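Long-range contacts in anti-sigma-I factor RsgI2 (Clostridium thermocellum, PDB 4B9P), which probably holds back the sigma factor SigI2 and senses cellulose outside the cell through its extracellular family 3 carbohydrate-binding module, the part described here: residues V42-Y47 and D150-Y155; Y48-V53 and A84-E89. All blocks are in the same frame, centred on the assembly; numbering follows the deposited sequence.

Contact 1 (V42-Y47 and D150-Y155); sequences VKIRYY and DKITVY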
ATOM      1  N   VAL A  42     -12.626   0.484  -4.144  1.00 19.06           N
ATOM      2  CA  VAL A  42     -11.668   1.064  -3.200  1.00 17.79           C
ATOM      3  C   VAL A  42     -10.259   0.955  -3.761  1.00 17.21           C
ATOM      4  O   VAL A  42      -9.876  -0.114  -4.264  1.00 18.45           O
ATOM      5  CB  VAL A  42     -11.690   0.294  -1.877  1.00 19.13           C
ATOM      6  CG1 VAL A  42     -10.659   0.838  -0.911  1.00 20.07           C
ATOM      7  CG2 VAL A  42     -13.077   0.399  -1.274  1.00 20.37           C
ATOM      8  N   LYS A  43      -9.496   2.040  -3.685  1.00 17.11           N
ATOM      9  CA  LYS A  43      -8.068   2.032  -4.037  1.00 16.73           C
ATOM     10  C   LYS A  43      -7.308   2.605  -2.850  1.00 17.05           C
ATOM     11  O   LYS A  43      -7.749   3.562  -2.198  1.00 19.56           O
ATOM     12  CB  LYS A  43      -7.816   2.908  -5.258  1.00 18.20           C
ATOM     13  CG  LYS A  43      -8.566   2.489  -6.509  1.00 20.23           C
ATOM     14  CD  LYS A  43      -8.167   1.117  -7.011  1.00 20.78           C
ATOM     15  CE  LYS A  43      -8.965   0.752  -8.266  1.00 22.64           C
ATOM     16  NZ  LYS A  43      -8.687  -0.651  -8.692  1.00 21.26           N
ATOM     17  N   ILE A  44      -6.158   2.016  -2.576  1.00 16.59           N
ATOM     18  CA  ILE A  44      -5.289   2.430  -1.478  1.00 16.79           C
ATOM     19  C   ILE A  44      -3.936   2.768  -2.061  1.00 16.00           C
ATOM     20  O   ILE A  44      -3.440   1.968  -2.858  1.00 18.33           O
ATOM     21  CB  ILE A  44      -5.142   1.283  -0.478  1.00 17.04           C
ATOM     22  CG1 ILE A  44      -6.493   0.844   0.098  1.00 18.30           C
ATOM     23  CG2 ILE A  44      -4.195   1.679   0.659  1.00 18.67           C
ATOM     24  CD1 ILE A  44      -6.422  -0.495   0.799  1.00 21.21           C
ATOM     25  N   ARG A  45      -3.339   3.909  -1.689  1.00 16.19           N
ATOM     26  CA  ARG A  45      -2.050   4.294  -2.279  1.00 16.40           C
ATOM     27  C   ARG A  45      -0.986   4.478  -1.212  1.00 16.47           C
ATOM     28  O   ARG A  45      -1.164   5.221  -0.243  1.00 17.47           O
ATOM     29  CB  ARG A  45      -2.161   5.602  -3.077  1.00 16.87           C
ATOM     30  CG  ARG A  45      -3.043   5.438  -4.264  1.00 17.91           C
ATOM     31  CD  ARG A  45      -3.090   6.710  -5.058  1.00 21.34           C
ATOM     32  NE  ARG A  45      -3.911   6.493  -6.240  1.00 25.95           N
ATOM     33  CZ  ARG A  45      -4.291   7.469  -7.036  1.00 33.09           C
ATOM     34  NH1 ARG A  45      -3.922   8.719  -6.761  1.00 34.83           N
ATOM     35  NH2 ARG A  45      -5.053   7.201  -8.087  1.00 36.54           N
ATOM     36  N   TYR A  46       0.147   3.816  -1.446  1.00 15.64           N
ATOM     37  CA  TYR A  46       1.359   3.949  -0.635  1.00 16.19           C
ATOM     38  C   TYR A  46       2.361   4.708  -1.512  1.00 16.08           C
ATOM     39  O   TYR A  46       2.809   4.172  -2.531  1.00 16.53           O
ATOM     40  CB  TYR A  46       1.910   2.549  -0.282  1.00 16.62           C
ATOM     41  CG  TYR A  46       3.159   2.610   0.587  1.00 16.51           C
ATOM     42  CD1 TYR A  46       4.447   2.726   0.018  1.00 17.11           C
ATOM     43  CD2 TYR A  46       3.074   2.510   1.983  1.00 17.22           C
ATOM     44  CE1 TYR A  46       5.575   2.817   0.823  1.00 17.02           C
ATOM     45  CE2 TYR A  46       4.220   2.578   2.801  1.00 17.23           C
ATOM     46  CZ  TYR A  46       5.460   2.706   2.207  1.00 15.78           C
ATOM     47  OH  TYR A  46       6.514   2.773   3.045  1.00 16.67           O
ATOM     48  N   TYR A  47       2.713   5.923  -1.108  1.00 16.10           N
ATOM     49  CA  TYR A  47       3.559   6.814  -1.909  1.00 15.80           C
ATOM     50  C   TYR A  47       5.023   6.707  -1.513  1.00 15.37           C
ATOM     51  O   TYR A  47       5.348   6.623  -0.317  1.00 16.21           O
ATOM     52  CB  TYR A  47       3.139   8.259  -1.687  1.00 16.34           C
ATOM     53  CG  TYR A  47       1.796   8.613  -2.206  1.00 17.27           C
ATOM     54  CD1 TYR A  47       1.611   8.927  -3.562  1.00 19.26           C
ATOM     55  CD2 TYR A  47       0.683   8.604  -1.362  1.00 21.43           C
ATOM     56  CE1 TYR A  47       0.360   9.299  -4.045  1.00 23.90           C
ATOM     57  CE2 TYR A  47      -0.559   8.943  -1.837  1.00 25.34           C
ATOM     58  CZ  TYR A  47      -0.728   9.276  -3.167  1.00 27.68           C
ATOM     59  OH  TYR A  47      -2.010   9.617  -3.580  1.00 34.97           O
ATOM     60  N   ASP A 150      -2.010   8.431   8.520  1.00 17.58           N
ATOM     61  CA  ASP A 150      -2.601   9.432   7.630  1.00 17.96           C
ATOM     62  C   ASP A 150      -1.874   9.593   6.291  1.00 17.65           C
ATOM     63  O   ASP A 150      -2.377  10.297   5.415  1.00 18.86           O
ATOM     64  CB  ASP A 150      -2.578  10.812   8.321  1.00 19.65           C
ATOM     65  CG  ASP A 150      -3.395  10.838   9.599  1.00 21.54           C
ATOM     66  OD1 ASP A 150      -4.600  10.552   9.492  1.00 24.37           O
ATOM     67  OD2 ASP A 150      -2.845  11.082  10.695  1.00 23.10           O
ATOM     68  N   LYS A 151      -0.708   8.957   6.098  1.00 17.03           N
ATOM     69  CA  LYS A 151       0.093   9.220   4.896  1.00 17.20           C
ATOM     70  C   LYS A 151      -0.045   8.138   3.845  1.00 16.81           C
ATOM     71  O   LYS A 151       0.709   8.110   2.875  1.00 17.40           O
ATOM     72  CB  LYS A 151       1.558   9.437   5.261  1.00 18.23           C
ATOM     73  CG  LYS A 151       1.800  10.755   5.982  1.00 22.76           C
ATOM     74  CD  LYS A 151       3.311  10.929   6.351  1.00 27.71           C
ATOM     75  CE  LYS A 151       4.059  11.727   5.383  1.00 35.60           C
ATOM     76  NZ  LYS A 151       5.534  11.580   5.726  1.00 35.50           N
ATOM     77  N   ILE A 152      -1.022   7.261   4.022  1.00 17.16           N
ATOM     78  CA  ILE A 152      -1.492   6.344   2.987  1.00 17.43           C
ATOM     79  C   ILE A 152      -2.917   6.792   2.672  1.00 17.73           C
ATOM     80  O   ILE A 152      -3.702   7.050   3.581  1.00 20.36           O
ATOM     81  CB  ILE A 152      -1.460   4.880   3.487  1.00 17.10           C
ATOM     82  CG1 ILE A 152       0.012   4.420   3.561  1.00 16.93           C
ATOM     83  CG2 ILE A 152      -2.315   3.958   2.593  1.00 19.38           C
ATOM     84  CD1 ILE A 152       0.159   3.094   4.315  1.00 18.53           C
ATOM     85  N   THR A 153      -3.253   6.941   1.389  1.00 16.51           N
ATOM     86  CA  THR A 153      -4.583   7.468   1.068  1.00 17.25           C
ATOM     87  C   THR A 153      -5.508   6.363   0.605  1.00 16.85           C
ATOM     88  O   THR A 153      -5.069   5.313   0.132  1.00 17.50           O
ATOM     89  CB  THR A 153      -4.504   8.536  -0.041  1.00 18.55           C
ATOM     90  OG1 THR A 153      -3.758   7.997  -1.141  1.00 19.14           O
ATOM     91  CG2 THR A 153      -3.827   9.807   0.469  1.00 21.64           C
ATOM     92  N   VAL A 154      -6.810   6.596   0.760  1.00 16.69           N
ATOM     93  CA  VAL A 154      -7.826   5.623   0.349  1.00 17.22           C
ATOM     94  C   VAL A 154      -8.935   6.362  -0.378  1.00 17.72           C
ATOM     95  O   VAL A 154      -9.395   7.411   0.099  1.00 18.51           O
ATOM     96  CB  VAL A 154      -8.441   4.832   1.543  1.00 18.28           C
ATOM     97  CG1 VAL A 154      -9.399   3.754   1.025  1.00 20.16           C
ATOM     98  CG2 VAL A 154      -7.365   4.231   2.443  1.00 19.74           C
ATOM     99  N   TYR A 155      -9.311   5.825  -1.536  1.00 18.27           N
ATOM    100  CA  TYR A 155     -10.361   6.405  -2.379  1.00 18.89           C
ATOM    101  C   TYR A 155     -11.485   5.392  -2.535  1.00 19.33           C
ATOM    102  O   TYR A 155     -11.234   4.189  -2.660  1.00 20.20           O
ATOM    103  CB  TYR A 155      -9.831   6.717  -3.782  1.00 20.11           C
ATOM    104  CG  TYR A 155      -8.580   7.521  -3.696  1.00 19.49           C
ATOM    105  CD1 TYR A 155      -7.364   6.887  -3.459  1.00 20.37           C
ATOM    106  CD2 TYR A 155      -8.593   8.896  -3.832  1.00 21.58           C
ATOM    107  CE1 TYR A 155      -6.190   7.582  -3.360  1.00 21.87           C
ATOM    108  CE2 TYR A 155      -7.360   9.628  -3.724  1.00 23.66           C
ATOM    109  CZ  TYR A 155      -6.167   8.936  -3.483  1.00 22.64           C
ATOM    110  OH  TYR A 155      -4.935   9.559  -3.360  1.00 25.01           O
TER
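Tyr155 leans from its strand toward Arg45 and Tyr47, and this trio dominates one face of an antiparallel strand pair. The Arg45 side chain, extended from CG to NE, crosses the side chain of Tyr155 at about a right angle. Arg45 CD lies 3.6 Å from Tyr155 CE1, and the same ring carbon sits over one face of the guanidinium, whose plane is turned 47° from that of the ring. Tyr47 comes from the opposite direction, bringing its OH to 2.9 Å from Tyr155 OH; each hydroxyl lies at the edge of the other ring. Beside the two hydroxyls stands Thr153, whose OG1, held between backbone N and carbonyl carbon (chi1 51°), rises from the strand to donate a hydrogen bond to Tyr155 OH (3.0 Å) and to meet the edge of the Tyr47 ring at CE2. Glu165 completes the cluster by hydrogen bonding to Tyr155 OH and, weakly, to Tyr47 OH, while Arg45 NE turns to a salt bridge with Glu89.

The face with Ile44, Val154 and Ile152 is mainly apolar. Ile44 CG2 meets Ile152 CG2 at 3.5 Å, Val42 CG1 meets Val154 CG1 at 3.7 Å, and Ile152 CD1 touches the edge of the Tyr46 ring at CD2; the Tyr46 hydroxyl is hydrogen-bonded to Asn13. Leu9 and Ala11 of strand 7-13, in the facing sheet, pack on Ile152, as expected for the core of a beta-sandwich.

Backbone bonds join Lys43 with Tyr155 and Arg45 with Thr153 in both directions, from a short Tyr155 N to Lys43 O (2.8 Å) to a longer Thr153 N to Arg45 O (3.2 Å). The chemistry is thus two-sided: branched aliphatics seal the sandwich interior, whereas on the outer face Tyr155 OH accepts from Thr153 OG1 and bonds to the Glu165 carboxylate, which probably helps to orient the Tyr155 hydroxyl.

Contact 2 (Y48-V53 and A84-E89); sequences YTKDQV and ADSYVE. With CA (calcium ion), chain B.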
ATOM      1  N   TYR A  48       5.916   6.736  -2.503  1.00 15.56           N
ATOM      2  CA  TYR A  48       7.330   6.545  -2.206  1.00 15.54           C
ATOM      3  C   TYR A  48       8.137   7.128  -3.371  1.00 15.00           C
ATOM      4  O   TYR A  48       7.589   7.548  -4.400  1.00 15.47           O
ATOM      5  CB  TYR A  48       7.629   5.054  -2.000  1.00 16.12           C
ATOM      6  CG  TYR A  48       7.508   4.168  -3.237  1.00 15.30           C
ATOM      7  CD1 TYR A  48       6.260   3.725  -3.702  1.00 16.47           C
ATOM      8  CD2 TYR A  48       8.644   3.743  -3.911  1.00 16.72           C
ATOM      9  CE1 TYR A  48       6.140   2.943  -4.809  1.00 17.09           C
ATOM     10  CE2 TYR A  48       8.530   2.907  -5.029  1.00 17.35           C
ATOM     11  CZ  TYR A  48       7.269   2.513  -5.449  1.00 17.33           C
ATOM     12  OH  TYR A  48       7.153   1.711  -6.557  1.00 19.27           O
ATOM     13  N   THR A  49       9.456   7.155  -3.183  1.00 15.13           N
ATOM     14  CA  THR A  49      10.381   7.461  -4.290  1.00 15.09           C
ATOM     15  C   THR A  49      11.107   6.186  -4.694  1.00 15.25           C
ATOM     16  O   THR A  49      11.732   5.525  -3.869  1.00 15.49           O
ATOM     17  CB  THR A  49      11.374   8.538  -3.873  1.00 15.94           C
ATOM     18  OG1 THR A  49      11.909   8.202  -2.582  1.00 16.06           O
ATOM     19  CG2 THR A  49      10.691   9.927  -3.852  1.00 16.68           C
ATOM     20  N   LYS A  50      10.984   5.829  -5.982  1.00 15.59           N
ATOM     21  CA  LYS A  50      11.569   4.565  -6.486  1.00 15.56           C
ATOM     22  C   LYS A  50      13.090   4.579  -6.516  1.00 15.95           C
ATOM     23  O   LYS A  50      13.707   3.523  -6.658  1.00 16.55           O
ATOM     24  CB  LYS A  50      11.014   4.231  -7.870  1.00 16.48           C
ATOM     25  CG  LYS A  50      11.498   5.240  -8.946  1.00 17.08           C
ATOM     26  CD  LYS A  50      10.927   4.943 -10.306  1.00 19.34           C
ATOM     27  CE  LYS A  50      11.503   5.847 -11.403  1.00 18.73           C
ATOM     28  NZ  LYS A  50      11.178   7.262 -11.173  1.00 19.08           N
ATOM     29  N   ASP A  51      13.697   5.761  -6.370  1.00 15.40           N
ATOM     30  CA  ASP A  51      15.141   5.877  -6.357  1.00 15.57           C
ATOM     31  C   ASP A  51      15.674   5.285  -7.657  1.00 16.10           C
ATOM     32  O   ASP A  51      15.185   5.672  -8.724  1.00 17.03           O
ATOM     33  CB  ASP A  51      15.706   5.270  -5.072  1.00 16.26           C
ATOM     34  CG  ASP A  51      14.944   5.749  -3.812  1.00 15.79           C
ATOM     35  OD1 ASP A  51      14.561   6.947  -3.723  1.00 15.64           O
ATOM     36  OD2 ASP A  51      14.743   4.927  -2.910  1.00 15.93           O
ATOM     37  N   GLN A  52      16.685   4.407  -7.629  1.00 15.53           N
ATOM     38  CA  GLN A  52      17.176   3.802  -8.878  1.00 16.15           C
ATOM     39  C   GLN A  52      16.728   2.352  -9.064  1.00 15.34           C
ATOM     40  O   GLN A  52      17.270   1.642  -9.899  1.00 16.94           O
ATOM     41  CB  GLN A  52      18.701   3.929  -8.933  1.00 16.23           C
ATOM     42  CG  GLN A  52      19.144   5.391  -9.038  1.00 17.90           C
ATOM     43  CD  GLN A  52      20.629   5.501  -9.129  1.00 20.25           C
ATOM     44  OE1 GLN A  52      21.353   5.376  -8.108  1.00 22.26           O
ATOM     45  NE2 GLN A  52      21.123   5.680 -10.339  1.00 20.60           N
ATOM     46  N   VAL A  53      15.721   1.916  -8.312  1.00 15.57           N
ATOM     47  CA  VAL A  53      15.290   0.542  -8.401  1.00 15.84           C
ATOM     48  C   VAL A  53      14.530   0.301  -9.693  1.00 16.16           C
ATOM     49  O   VAL A  53      13.747   1.152 -10.126  1.00 18.50           O
ATOM     50  CB  VAL A  53      14.416   0.199  -7.150  1.00 15.95           C
ATOM     51  CG1 VAL A  53      13.875  -1.220  -7.261  1.00 17.63           C
ATOM     52  CG2 VAL A  53      15.285   0.352  -5.888  1.00 17.11           C
ATOM     53  N   ALA A  84       7.667  11.633  -3.147  1.00 15.52           N
ATOM     54  CA  ALA A  84       6.648  10.824  -3.833  1.00 17.64           C
ATOM     55  C   ALA A  84       6.770  10.952  -5.343  1.00 16.83           C
ATOM     56  O   ALA A  84       6.288  11.933  -5.927  1.00 19.00           O
ATOM     57  CB  ALA A  84       5.225  11.215  -3.374  1.00 17.68           C
ATOM     58  N   ASP A  85       7.417   9.986  -5.982  1.00 15.92           N
ATOM     59  CA  ASP A  85       7.373   9.949  -7.414  1.00 15.85           C
ATOM     60  C   ASP A  85       6.699   8.693  -7.928  1.00 16.02           C
ATOM     61  O   ASP A  85       6.587   8.537  -9.153  1.00 16.69           O
ATOM     62  CB  ASP A  85       8.741  10.161  -8.108  1.00 17.12           C
ATOM     63  CG  ASP A  85       9.684   8.926  -8.077  1.00 17.55           C
ATOM     64  OD1 ASP A  85       9.364   7.903  -7.385  1.00 17.36           O
ATOM     65  OD2 ASP A  85      10.749   8.990  -8.763  1.00 17.47           O
ATOM     66  N   SER A  86       6.227   7.825  -7.027  1.00 15.91           N
ATOM     67  CA  SER A  86       5.607   6.558  -7.419  1.00 16.03           C
ATOM     68  C   SER A  86       4.592   6.250  -6.352  1.00 16.11           C
ATOM     69  O   SER A  86       4.674   6.783  -5.229  1.00 16.57           O
ATOM     70  CB  SER A  86       6.643   5.458  -7.405  1.00 17.36           C
ATOM     71  OG  SER A  86       7.684   5.715  -8.333  1.00 18.73           O
ATOM     72  N   TYR A  87       3.652   5.356  -6.649  1.00 16.71           N
ATOM     73  CA  TYR A  87       2.849   4.803  -5.573  1.00 15.77           C
ATOM     74  C   TYR A  87       2.510   3.371  -5.929  1.00 16.87           C
ATOM     75  O   TYR A  87       2.431   2.991  -7.105  1.00 17.59           O
ATOM     76  CB  TYR A  87       1.565   5.600  -5.247  1.00 17.00           C
ATOM     77  CG  TYR A  87       0.666   5.903  -6.404  1.00 17.63           C
ATOM     78  CD1 TYR A  87      -0.330   5.002  -6.807  1.00 18.46           C
ATOM     79  CD2 TYR A  87       0.772   7.102  -7.088  1.00 18.85           C
ATOM     80  CE1 TYR A  87      -1.194   5.334  -7.870  1.00 20.16           C
ATOM     81  CE2 TYR A  87      -0.074   7.434  -8.126  1.00 20.02           C
ATOM     82  CZ  TYR A  87      -1.054   6.542  -8.518  1.00 20.48           C
ATOM     83  OH  TYR A  87      -1.873   6.885  -9.567  1.00 24.53           O
ATOM     84  N   VAL A  88       2.337   2.564  -4.892  1.00 16.30           N
ATOM     85  CA  VAL A  88       1.714   1.271  -5.024  1.00 16.96           C
ATOM     86  C   VAL A  88       0.229   1.493  -4.868  1.00 17.29           C
ATOM     87  O   VAL A  88      -0.205   2.060  -3.877  1.00 18.40           O
ATOM     88  CB  VAL A  88       2.203   0.337  -3.878  1.00 18.66           C
ATOM     89  CG1 VAL A  88       1.595  -1.041  -4.055  1.00 20.97           C
ATOM     90  CG2 VAL A  88       3.732   0.294  -3.823  1.00 21.28           C
ATOM     91  N   GLU A  89      -0.556   1.099  -5.867  1.00 17.25           N
ATOM     92  CA  GLU A  89      -1.997   1.203  -5.742  1.00 17.59           C
ATOM     93  C   GLU A  89      -2.552  -0.196  -5.518  1.00 17.66           C
ATOM     94  O   GLU A  89      -2.433  -1.075  -6.385  1.00 18.12           O
ATOM     95  CB  GLU A  89      -2.615   1.797  -7.005  1.00 19.86           C
ATOM     96  CG  GLU A  89      -4.092   1.993  -6.837  1.00 22.21           C
ATOM     97  CD  GLU A  89      -4.711   2.809  -7.934  1.00 25.58           C
ATOM     98  OE1 GLU A  89      -4.607   4.044  -7.888  1.00 28.52           O
ATOM     99  OE2 GLU A  89      -5.332   2.212  -8.821  1.00 27.50           O
TER
HETATM  100 CA    CA B1167      12.919   6.139  -1.816  1.00 15.38          CA
HETATM  101  O   HOH W   1       8.383   7.512 -11.040  1.00 27.21           O
HETATM  102  O   HOH W   2      12.675   8.441  -6.883  1.00 16.55           O
HETATM  103  O   HOH W   3      12.153   3.796  -1.556  1.00 17.00           O
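Asp85 OD1 is gripped from opposite faces of its carboxylate plane by Lys50 N and Ser86 OG. The bond from Lys50 N to Asp85 OD1 is nearly straight, 3.0 Å long at 163°, and arrives on the syn side; Ser86 OG donates to Asp85 OD1 over 2.9 Å from above the plane. Asp85 CG, placed between its backbone N and carbonyl carbon (chi1 76°), swings the carboxylate toward the 48-53 loop. Lys50 crosses it at about a right angle, bending at its last torsion to set Lys50 NZ 3.0 Å from Asp85 OD2 in a salt bridge that also comes from above the plane. Water 2 donates to Asp85 OD2 and accepts from Asp51 N, so the carboxylate braces both backbone and side chain of the loop. Separately, water 1 bridges Lys50 NZ to the backbone carbonyl, Asp85 O.

Beside this, Ser86 CB sits over one face of the Tyr48 ring, a CH-pi contact 3.8 Å from its centroid. Val88, crossing Tyr48 at about a right angle, brings CG2 against Tyr48 CE1, and Glu56 takes the phenol OH. Tyr48 O accepts from both Asp85 N and Ser86 N, the mark of a classic beta bulge.

Just beyond, Thr49 binds calcium through O and OG1 (2.4 Å from Thr49 OG1 to the metal) and Asp51 through both carboxylate oxygens; water 3, Asp132, Ser135 and Asp136 complete the calcium site of this family 3 module.

Both contacts reach the same antiparallel sheet of the beta-sandwich module, their centres about 14 Å apart; contact 2 joins strand 84-92 to the loop that leaves strand 42-48. Strand 42-48 is common ground: strand 152-156 flanks it in contact 1, and strand 84-92 lies along its other edge, so it is central to the order 70-81, 84-92, 42-48, 152-156, 159-162. In sequence, both segments of contact 2 fall in the chain between the two segments of contact 1. They touch directly where Tyr46 O lies 2.9 Å from Val88 N, a probable hydrogen bond. One continuous chain therefore runs from the sheet's buried middle into the calcium-binding loop, tying the metal site to the sandwich framework.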